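Local coordinates for glycosyl hydrolase family 62 protein (Coprinopsis cinerea, PDB 5B6T), which probably releases alpha-L-arabinofuranose side groups from arabinoxylan, as an alpha-L-arabinofuranosidase of glycoside hydrolase family 62, at residues H140-W145 against L193-N198; A105-P110 against G117-R122; S4-S9 against T310-A315; F89-L94 against T169-F174. All coordinates share one frame; numbering follows the deposited sequence.

The chain folds as a five-bladed beta-propeller. Near the N terminus, S4-S9 meets T310-A315 in interaction 3. That contact closes nearly the whole chain into one ring, so the other three all fall within its span. Next comes F89-L94, which meets T169-F174 in interaction 4, between the second and third blades. Interaction 2 lies within that interval. It closes a short loop at the outer edge of the second blade, and N109 and P110 pack on L94 there. H140-W145 also lies inside the interval, but its partner L193-N198 comes later, so interactions 1 and 4 cross. Interaction 1 joins strands of the third and fourth blades near the propeller axis.

Interaction 1: H140-W145 against L193-N198; sequences HWVDMW and LFEAAN
D143 O accepts a hydrogen bond from water 1, 2.8 Å away, and probably a weak one from water 2. Both waters lie between strand 142-145 and A197. Water 1 also accepts from A197 N, and water 2 sits next to A197 O. Strands 142-145 and 195-198 belong to adjacent blades of the five-bladed propeller, near its axis. They run nearly parallel, 11° apart, and water fills the gap in place of direct backbone pairing. D143 CG lies anti to its own carbonyl carbon (chi1 -58°), and this brings D143 OD2 to within 2.9 Å of A196 N. That bond is weak and bent. D143 OD2 also lies 3.3 Å from E195 CB. Two like charges are close here, D143 OD2 and E195 OE1 at 4.1 Å. E195 OE2 forms a salt bridge with R221, and the E195 side chain is about 3 Å from a bound lead ion. D143 OD1 bonds a glycerol, probably a crystallisation additive. This is consistent with a pocket near the propeller axis. Further along, W145 NE1 bonds V199 O and N198 OD1 bonds Y286. N198 CA sits over the six-membered ring of W145 in a CH-pi contact, 4.0 Å from its centroid and 7° off the normal.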
# COMPACT_ATOMS: atom_id res chain seq x y z
N HIS A 140 4.79 14.37 -6.53
CA HIS A 140 3.69 13.69 -7.20
C HIS A 140 2.69 13.29 -6.15
O HIS A 140 3.09 12.86 -5.08
CB HIS A 140 4.20 12.43 -7.89
CG HIS A 140 5.25 12.72 -8.90
ND1 HIS A 140 4.94 13.06 -10.20
CD2 HIS A 140 6.60 12.77 -8.80
CE1 HIS A 140 6.06 13.33 -10.85
NE2 HIS A 140 7.08 13.12 -10.04
N TRP A 141 1.41 13.48 -6.42
CA TRP A 141 0.34 13.15 -5.50
C TRP A 141 -0.00 11.67 -5.65
O TRP A 141 -0.61 11.25 -6.67
CB TRP A 141 -0.85 14.04 -5.79
CG TRP A 141 -1.95 13.91 -4.81
CD1 TRP A 141 -1.87 13.56 -3.50
CD2 TRP A 141 -3.31 14.26 -5.04
NE1 TRP A 141 -3.10 13.62 -2.90
CE2 TRP A 141 -4.01 14.04 -3.84
CE3 TRP A 141 -4.01 14.71 -6.16
CZ2 TRP A 141 -5.37 14.27 -3.73
CZ3 TRP A 141 -5.37 14.92 -6.04
CH2 TRP A 141 -6.03 14.71 -4.84
N VAL A 142 0.38 10.87 -4.64
CA VAL A 142 0.39 9.43 -4.76
C VAL A 142 -0.06 8.72 -3.49
O VAL A 142 -0.12 9.30 -2.43
CB VAL A 142 1.80 8.91 -5.17
CG1 VAL A 142 2.18 9.47 -6.54
CG2 VAL A 142 2.88 9.15 -4.11
N ASP A 143 -0.39 7.44 -3.68
CA ASP A 143 -0.51 6.45 -2.58
C ASP A 143 -1.65 6.76 -1.62
O ASP A 143 -1.45 7.13 -0.45
CB ASP A 143 0.86 6.26 -1.90
CG ASP A 143 1.92 5.81 -2.87
OD1 ASP A 143 1.55 5.25 -3.93
OD2 ASP A 143 3.13 5.97 -2.60
N MET A 144 -2.84 6.61 -2.18
CA MET A 144 -4.09 6.96 -1.53
C MET A 144 -4.52 5.82 -0.63
O MET A 144 -4.57 4.66 -1.07
CB MET A 144 -5.16 7.20 -2.60
CG MET A 144 -4.72 8.09 -3.74
SD MET A 144 -4.29 9.74 -3.20
CE MET A 144 -3.56 10.40 -4.71
N TRP A 145 -4.85 6.14 0.62
CA TRP A 145 -5.19 5.13 1.62
C TRP A 145 -6.36 5.54 2.49
O TRP A 145 -6.31 6.60 3.15
CB TRP A 145 -3.95 4.87 2.49
CG TRP A 145 -4.17 3.82 3.54
CD1 TRP A 145 -4.73 3.99 4.78
CD2 TRP A 145 -3.82 2.44 3.45
NE1 TRP A 145 -4.78 2.80 5.43
CE2 TRP A 145 -4.21 1.83 4.65
CE3 TRP A 145 -3.21 1.67 2.47
CZ2 TRP A 145 -4.03 0.46 4.89
CZ3 TRP A 145 -3.05 0.33 2.70
CH2 TRP A 145 -3.43 -0.26 3.91
N LEU A 193 10.33 10.76 4.69
CA LEU A 193 8.88 10.54 4.73
C LEU A 193 8.37 10.65 3.30
O LEU A 193 7.75 11.63 2.89
CB LEU A 193 8.23 11.56 5.66
CG LEU A 193 6.80 11.25 6.10
CD1 LEU A 193 6.77 10.15 7.15
CD2 LEU A 193 6.10 12.50 6.62
N PHE A 194 8.69 9.62 2.52
CA PHE A 194 8.65 9.77 1.07
C PHE A 194 7.32 9.42 0.44
O PHE A 194 6.70 10.26 -0.21
CB PHE A 194 9.80 9.01 0.42
CG PHE A 194 10.00 9.37 -1.03
CD1 PHE A 194 10.38 10.66 -1.39
CD2 PHE A 194 9.81 8.44 -2.02
CE1 PHE A 194 10.54 10.99 -2.73
CE2 PHE A 194 9.99 8.76 -3.35
CZ PHE A 194 10.34 10.04 -3.71
N GLU A 195 6.85 8.19 0.60
CA GLU A 195 5.55 7.82 0.02
C GLU A 195 5.05 6.53 0.66
O GLU A 195 5.63 6.08 1.66
CB GLU A 195 5.69 7.67 -1.50
CG GLU A 195 6.68 6.59 -1.94
CD GLU A 195 7.05 6.61 -3.41
OE1 GLU A 195 6.57 7.41 -4.21
OE2 GLU A 195 7.87 5.76 -3.84
N ALA A 196 3.95 5.99 0.15
CA ALA A 196 3.49 4.64 0.46
C ALA A 196 3.16 4.46 1.94
O ALA A 196 3.63 3.52 2.59
CB ALA A 196 4.51 3.61 0.00
N ALA A 197 2.22 5.26 2.40
CA ALA A 197 1.65 5.06 3.74
C ALA A 197 0.79 3.78 3.83
O ALA A 197 0.14 3.38 2.88
CB ALA A 197 0.83 6.26 4.16
N ASN A 198 0.83 3.15 5.00
CA ASN A 198 -0.21 2.22 5.46
C ASN A 198 -0.68 2.69 6.82
O ASN A 198 0.13 3.14 7.65
CB ASN A 198 0.27 0.77 5.65
CG ASN A 198 0.96 0.17 4.43
OD1 ASN A 198 2.16 -0.07 4.47
ND2 ASN A 198 0.19 -0.16 3.40
O HOH W 1 0.77 7.48 1.25
O HOH W 2 -0.83 4.46 0.60

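Interaction 2: A105-P110 against G117-R122; sequences AYSTNP and GWTAPR
This contact forms the outer edge of the second propeller blade, where strand 104-109 meets the chain returning toward strand 122-123. Y106 and R122 are an antiparallel hydrogen-bonded pair. Y106 N donates to R122 O at 2.9 Å, and R122 N donates back to Y106 O almost straight, at 177°. On the same side of the sheet R122 CB lies over the Y106 ring, 4.0 Å from its centroid. Beyond this pair, side chains take over much of the bonding. S107 OG donates to T119 O over only 2.6 Å and also bonds Y99 OH. T119 OG1 accepts from T108 N at 2.8 Å. It lies between the backbone N and carbonyl carbon of its own residue (chi1 55°), which turns it back to the strand. It then donates to water 3, which in turn donates to Y106 O and A120 O. At the loop end N109 CB rests on a face of W118, 3.4 Å from the six-membered ring centroid, with the amide nearly perpendicular to the indole. N109 ND2 bonds N114 O. Replacing W118 by an alanine would probably open a gap beneath N109 CB and leave the N109 side chain less firmly placed. W118 also packs on L97 of strand 94-100 and on L71. Strand 104-109 pairs with strand 94-100 along its other edge.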
# COMPACT_ATOMS: atom_id res chain seq x y z
N ALA A 105 -8.64 8.53 -6.52
CA ALA A 105 -9.72 7.85 -7.23
C ALA A 105 -10.18 6.56 -6.59
O ALA A 105 -9.50 5.98 -5.71
CB ALA A 105 -9.30 7.59 -8.66
N TYR A 106 -11.35 6.09 -7.03
CA TYR A 106 -11.84 4.81 -6.58
C TYR A 106 -12.78 4.16 -7.58
O TYR A 106 -13.43 4.86 -8.38
CB TYR A 106 -12.56 4.93 -5.23
CG TYR A 106 -13.83 5.76 -5.32
CD1 TYR A 106 -13.78 7.15 -5.19
CD2 TYR A 106 -15.06 5.16 -5.55
CE1 TYR A 106 -14.92 7.92 -5.29
CE2 TYR A 106 -16.23 5.91 -5.63
CZ TYR A 106 -16.13 7.28 -5.52
OH TYR A 106 -17.27 8.07 -5.61
N SER A 107 -12.83 2.83 -7.52
CA SER A 107 -13.84 2.00 -8.18
C SER A 107 -14.58 1.20 -7.13
O SER A 107 -14.08 0.98 -6.03
CB SER A 107 -13.18 1.05 -9.20
OG SER A 107 -12.54 1.78 -10.21
N THR A 108 -15.76 0.72 -7.49
CA THR A 108 -16.51 -0.16 -6.61
C THR A 108 -16.88 -1.45 -7.33
O THR A 108 -16.81 -1.53 -8.55
CB THR A 108 -17.79 0.49 -6.06
OG1 THR A 108 -18.67 0.82 -7.14
CG2 THR A 108 -17.42 1.72 -5.27
N ASN A 109 -17.29 -2.44 -6.54
CA ASN A 109 -17.62 -3.77 -7.05
C ASN A 109 -18.32 -4.56 -5.95
O ASN A 109 -17.77 -4.70 -4.86
CB ASN A 109 -16.33 -4.49 -7.47
CG ASN A 109 -16.57 -5.72 -8.32
OD1 ASN A 109 -17.65 -6.33 -8.30
ND2 ASN A 109 -15.55 -6.10 -9.05
N PRO A 110 -19.51 -5.12 -6.22
CA PRO A 110 -20.14 -5.92 -5.18
C PRO A 110 -19.43 -7.25 -4.92
O PRO A 110 -19.74 -7.87 -3.92
CB PRO A 110 -21.55 -6.17 -5.72
CG PRO A 110 -21.44 -6.00 -7.16
CD PRO A 110 -20.39 -4.95 -7.39
N GLY A 117 -15.89 -6.47 -13.08
CA GLY A 117 -16.92 -5.59 -12.53
C GLY A 117 -16.47 -4.26 -11.97
O GLY A 117 -17.30 -3.41 -11.65
N TRP A 118 -15.16 -4.04 -11.86
CA TRP A 118 -14.71 -2.76 -11.27
C TRP A 118 -15.10 -1.57 -12.12
O TRP A 118 -14.82 -1.50 -13.32
CB TRP A 118 -13.22 -2.80 -11.03
CG TRP A 118 -12.83 -3.76 -9.94
CD1 TRP A 118 -12.27 -5.01 -10.09
CD2 TRP A 118 -13.00 -3.57 -8.53
NE1 TRP A 118 -12.09 -5.60 -8.87
CE2 TRP A 118 -12.52 -4.74 -7.89
CE3 TRP A 118 -13.48 -2.52 -7.76
CZ2 TRP A 118 -12.53 -4.87 -6.50
CZ3 TRP A 118 -13.50 -2.65 -6.39
CH2 TRP A 118 -12.99 -3.81 -5.76
N THR A 119 -15.73 -0.59 -11.47
CA THR A 119 -16.30 0.56 -12.15
C THR A 119 -15.24 1.48 -12.74
O THR A 119 -14.08 1.49 -12.33
CB THR A 119 -17.21 1.37 -11.20
OG1 THR A 119 -16.48 1.73 -9.99
CG2 THR A 119 -18.44 0.60 -10.83
N ALA A 120 -15.65 2.29 -13.72
CA ALA A 120 -14.84 3.36 -14.22
C ALA A 120 -14.53 4.35 -13.07
O ALA A 120 -15.33 4.50 -12.18
CB ALA A 120 -15.59 4.10 -15.33
N PRO A 121 -13.36 5.01 -13.11
CA PRO A 121 -12.93 5.77 -11.93
C PRO A 121 -13.85 6.94 -11.57
O PRO A 121 -14.40 7.64 -12.48
CB PRO A 121 -11.57 6.32 -12.34
CG PRO A 121 -11.07 5.42 -13.40
CD PRO A 121 -12.31 4.96 -14.13
N ARG A 122 -14.06 7.11 -10.27
CA ARG A 122 -14.62 8.35 -9.69
C ARG A 122 -13.56 8.95 -8.78
O ARG A 122 -12.60 8.26 -8.42
CB ARG A 122 -15.93 8.06 -8.94
CG ARG A 122 -17.09 7.73 -9.87
CD ARG A 122 -18.29 7.25 -9.06
NE ARG A 122 -19.45 6.91 -9.89
CZ ARG A 122 -20.70 7.36 -9.71
NH1 ARG A 122 -21.01 8.18 -8.70
NH2 ARG A 122 -21.66 6.96 -10.55
O HOH W 3 -15.94 4.44 -9.49

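Interaction 3: S4-S9 against T310-A315; sequences SFRWSS and TQTNSA
N313 grips the chain from S4 to R6 with both ends of its amide. N313 ND2 donates to S4 O at 2.9 Å, and the acceptor lies close to the amide plane. N313 OD1 accepts from R6 N at 3.1 Å and from Q311 NE2 at 3.0 Å, and the two donors reach it from opposite faces of its plane. This works because N313 CG lies between its own backbone N and carbonyl carbon (chi1 74°). An aspartate in place of N313 would probably leave S4 O without its donor and loosen the first residues. Beside the amide, T312 N donates to R6 O at 2.9 Å. T312 CG2 touches S8 CB. Regular pairing starts next: S8 and T310 are an antiparallel hydrogen-bonded pair, and S8 N to T310 O and T310 N to S8 O are both 2.8 Å. W7 and Q311 form the neighbouring non-hydrogen-bonded pair, and W7 CZ3 lies 3.9 Å from Q311 CB. Second-shell bonds position these residues. Q311 OE1 accepts from L284 N, and W7 NE1 donates to F246 O. Strand 7-9 lies between strand 252-254 and strand 305-311, the last of the chain. Its pairing with the latter closes the blade in the Velcro manner.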
# COMPACT_ATOMS: atom_id res chain seq x y z
N SER A 4 10.34 -3.25 18.15
CA SER A 4 11.37 -3.57 17.16
C SER A 4 10.86 -4.79 16.39
O SER A 4 9.97 -5.50 16.85
CB SER A 4 12.74 -3.87 17.80
OG SER A 4 12.68 -5.03 18.58
N PHE A 5 11.42 -4.99 15.19
CA PHE A 5 10.97 -6.03 14.29
C PHE A 5 12.10 -6.81 13.67
O PHE A 5 13.16 -6.29 13.40
CB PHE A 5 10.10 -5.41 13.17
CG PHE A 5 8.89 -4.76 13.71
CD1 PHE A 5 7.73 -5.49 13.91
CD2 PHE A 5 8.93 -3.44 14.17
CE1 PHE A 5 6.62 -4.90 14.49
CE2 PHE A 5 7.83 -2.87 14.75
CZ PHE A 5 6.68 -3.59 14.90
N ARG A 6 11.85 -8.10 13.46
CA ARG A 6 12.70 -8.95 12.66
C ARG A 6 11.84 -9.78 11.73
O ARG A 6 10.74 -10.21 12.09
CB ARG A 6 13.59 -9.84 13.53
CG ARG A 6 14.71 -8.99 14.12
CD ARG A 6 15.85 -9.80 14.68
NE ARG A 6 16.34 -10.78 13.71
CZ ARG A 6 17.13 -10.55 12.67
NH1 ARG A 6 17.62 -9.36 12.38
NH2 ARG A 6 17.47 -11.59 11.92
N TRP A 7 12.36 -10.03 10.54
CA TRP A 7 11.59 -10.69 9.47
C TRP A 7 12.42 -11.75 8.78
O TRP A 7 13.66 -11.68 8.72
CB TRP A 7 11.16 -9.71 8.37
CG TRP A 7 10.51 -8.46 8.85
CD1 TRP A 7 11.13 -7.29 9.14
CD2 TRP A 7 9.11 -8.26 9.08
NE1 TRP A 7 10.20 -6.37 9.54
CE2 TRP A 7 8.95 -6.94 9.51
CE3 TRP A 7 7.97 -9.07 8.98
CZ2 TRP A 7 7.70 -6.39 9.84
CZ3 TRP A 7 6.73 -8.55 9.28
CH2 TRP A 7 6.60 -7.20 9.71
N SER A 8 11.69 -12.69 8.17
CA SER A 8 12.24 -13.63 7.20
C SER A 8 11.50 -13.43 5.88
O SER A 8 10.26 -13.47 5.85
CB SER A 8 12.06 -15.08 7.67
OG SER A 8 12.52 -15.98 6.66
N SER A 9 12.26 -13.20 4.81
CA SER A 9 11.69 -12.95 3.50
C SER A 9 11.72 -14.18 2.63
O SER A 9 12.71 -14.91 2.57
CB SER A 9 12.44 -11.85 2.77
OG SER A 9 11.81 -11.58 1.50
N THR A 310 7.78 -12.59 6.73
CA THR A 310 7.13 -13.21 7.87
C THR A 310 7.87 -12.82 9.15
O THR A 310 9.08 -12.95 9.22
CB THR A 310 7.12 -14.74 7.70
OG1 THR A 310 6.39 -15.10 6.52
CG2 THR A 310 6.49 -15.41 8.87
N GLN A 311 7.15 -12.28 10.12
CA GLN A 311 7.81 -11.80 11.33
C GLN A 311 8.41 -12.98 12.11
O GLN A 311 7.73 -14.00 12.30
CB GLN A 311 6.80 -11.07 12.21
CG GLN A 311 7.37 -10.52 13.50
CD GLN A 311 6.31 -9.86 14.35
OE1 GLN A 311 5.14 -10.17 14.25
NE2 GLN A 311 6.75 -8.98 15.25
N THR A 312 9.66 -12.81 12.54
CA THR A 312 10.36 -13.81 13.34
C THR A 312 10.48 -13.45 14.82
O THR A 312 10.94 -14.30 15.60
CB THR A 312 11.75 -14.12 12.76
OG1 THR A 312 12.54 -12.93 12.79
CG2 THR A 312 11.63 -14.63 11.35
N ASN A 313 10.11 -12.23 15.22
CA ASN A 313 10.05 -11.89 16.64
C ASN A 313 8.62 -11.66 17.08
O ASN A 313 8.33 -10.74 17.85
CB ASN A 313 10.91 -10.66 16.96
CG ASN A 313 10.30 -9.35 16.47
OD1 ASN A 313 9.70 -9.29 15.37
ND2 ASN A 313 10.48 -8.30 17.26
N SER A 314 7.71 -12.50 16.57
CA SER A 314 6.29 -12.35 16.88
C SER A 314 5.95 -12.49 18.35
O SER A 314 6.48 -13.35 19.03
CB SER A 314 5.51 -13.42 16.13
OG SER A 314 4.14 -13.36 16.45
N ALA A 315 5.01 -11.65 18.80
CA ALA A 315 4.59 -11.60 20.20
C ALA A 315 3.56 -12.67 20.55
O ALA A 315 3.28 -12.88 21.74
CB ALA A 315 4.04 -10.22 20.55
O HOH W 4 14.70 -12.84 11.18

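Interaction 4: F89-L94 against T169-F174; sequences FAPQRL and TSLSNF
The F89 ring is the apolar centre, and F174 CD2 stands over the middle of one of its faces. F174 CD2 comes within 3.6 Å of F89 CE1. The ring centroids are 4.7 Å apart and the planes are inclined by 31°, so the pair is oblique. F89 CG and F174 CG are each anti to their own backbone N (chi1 -169° and -179°), which extends the two rings toward each other until they overlap. P91 CD packs on the opposite face of the F89 ring, toward its rim. L171 CD1 touches F89 CE1 at 3.8 Å, and L171 O sits at the ring edge, in plane, 3.4 Å from F89 CZ. Around this core, F89, L171 and F174 all press on C153, which is disulfide-bonded to C148.

The polar edge belongs to Q92. Its chain is extended beyond CG, and Q92 NE2 donates to F174 O at 2.9 Å, with that oxygen close to the amide plane. The same NE2 donates to water 5, which donates a hydrogen bond to S172 O. Q92 OE1 bonds Y96 OH, so both ends of the amide are engaged and its rotation is probably fixed. On the other side, S170 OG accepts from N173 N at 3.1 Å, an ST motif at the bend before F174. The F89 turn ends in a G1 beta bulge, in the hairpin between strands 82-89 and 94-100. Here a hairpin of the second blade packs against a turn of the third, a contact between adjacent blades of the propeller.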
# COMPACT_ATOMS: atom_id res chain seq x y z
N PHE A 89 -16.41 -2.09 2.06
CA PHE A 89 -17.10 -1.04 2.80
C PHE A 89 -18.45 -1.59 3.23
O PHE A 89 -19.44 -1.56 2.49
CB PHE A 89 -17.26 0.24 1.98
CG PHE A 89 -17.72 1.41 2.80
CD1 PHE A 89 -16.85 2.02 3.68
CD2 PHE A 89 -19.04 1.85 2.76
CE1 PHE A 89 -17.26 3.06 4.47
CE2 PHE A 89 -19.45 2.92 3.54
CZ PHE A 89 -18.58 3.52 4.40
N ALA A 90 -18.45 -2.15 4.43
CA ALA A 90 -19.57 -2.98 4.89
C ALA A 90 -20.92 -2.26 4.88
O ALA A 90 -21.93 -2.88 4.49
CB ALA A 90 -19.25 -3.56 6.25
N PRO A 91 -20.97 -0.97 5.24
CA PRO A 91 -22.31 -0.32 5.25
C PRO A 91 -23.01 -0.29 3.88
O PRO A 91 -24.24 -0.27 3.82
CB PRO A 91 -21.99 1.09 5.74
CG PRO A 91 -20.78 0.90 6.62
CD PRO A 91 -19.96 -0.13 5.92
N GLN A 92 -22.25 -0.35 2.80
CA GLN A 92 -22.80 -0.35 1.44
C GLN A 92 -22.78 -1.70 0.78
O GLN A 92 -23.24 -1.83 -0.36
CB GLN A 92 -22.02 0.63 0.57
CG GLN A 92 -22.21 2.05 1.02
CD GLN A 92 -21.26 3.01 0.36
OE1 GLN A 92 -20.60 2.67 -0.61
NE2 GLN A 92 -21.24 4.23 0.85
N ARG A 93 -22.17 -2.69 1.44
CA ARG A 93 -22.05 -4.04 0.89
C ARG A 93 -21.35 -3.95 -0.48
O ARG A 93 -21.71 -4.63 -1.46
CB ARG A 93 -23.43 -4.72 0.81
CG ARG A 93 -24.02 -4.92 2.20
CD ARG A 93 -25.50 -5.26 2.24
NE ARG A 93 -25.87 -6.29 1.28
CZ ARG A 93 -25.88 -7.61 1.50
NH1 ARG A 93 -25.53 -8.13 2.68
NH2 ARG A 93 -26.24 -8.42 0.51
N LEU A 94 -20.33 -3.10 -0.55
CA LEU A 94 -19.55 -2.93 -1.77
C LEU A 94 -18.06 -2.97 -1.42
O LEU A 94 -17.66 -2.35 -0.44
CB LEU A 94 -19.81 -1.57 -2.38
CG LEU A 94 -21.10 -1.35 -3.14
CD1 LEU A 94 -21.10 0.10 -3.57
CD2 LEU A 94 -21.19 -2.28 -4.34
N THR A 169 -14.22 12.35 6.29
CA THR A 169 -15.63 12.50 6.03
C THR A 169 -16.40 11.57 6.98
O THR A 169 -15.78 10.76 7.65
CB THR A 169 -16.00 12.20 4.55
OG1 THR A 169 -17.32 12.65 4.26
CG2 THR A 169 -15.91 10.74 4.22
N SER A 170 -17.72 11.70 7.08
CA SER A 170 -18.47 10.76 7.90
C SER A 170 -18.56 9.38 7.27
O SER A 170 -18.57 9.23 6.04
CB SER A 170 -19.88 11.27 8.21
OG SER A 170 -20.60 11.33 7.01
N LEU A 171 -18.70 8.37 8.11
CA LEU A 171 -18.97 7.02 7.63
C LEU A 171 -20.21 6.96 6.72
O LEU A 171 -20.20 6.25 5.72
CB LEU A 171 -19.09 6.05 8.82
CG LEU A 171 -19.13 4.55 8.57
CD1 LEU A 171 -17.79 4.05 8.08
CD2 LEU A 171 -19.48 3.86 9.88
N SER A 172 -21.29 7.69 7.05
CA SER A 172 -22.51 7.65 6.23
C SER A 172 -22.33 8.34 4.89
O SER A 172 -22.94 7.92 3.91
CB SER A 172 -23.73 8.25 6.97
OG SER A 172 -23.44 9.55 7.43
N ASN A 173 -21.49 9.37 4.80
CA ASN A 173 -21.34 10.10 3.53
C ASN A 173 -20.30 9.52 2.56
O ASN A 173 -20.35 9.81 1.37
CB ASN A 173 -20.97 11.56 3.77
CG ASN A 173 -22.15 12.39 4.24
OD1 ASN A 173 -23.31 12.05 4.00
ND2 ASN A 173 -21.86 13.48 4.92
N PHE A 174 -19.36 8.73 3.11
CA PHE A 174 -18.32 8.07 2.31
C PHE A 174 -18.98 7.47 1.05
O PHE A 174 -20.01 6.80 1.16
CB PHE A 174 -17.58 7.01 3.12
CG PHE A 174 -16.48 6.33 2.35
CD1 PHE A 174 -15.21 6.87 2.31
CD2 PHE A 174 -16.73 5.16 1.64
CE1 PHE A 174 -14.20 6.25 1.57
CE2 PHE A 174 -15.72 4.55 0.90
CZ PHE A 174 -14.46 5.10 0.86
O HOH W 5 -22.72 4.84 3.38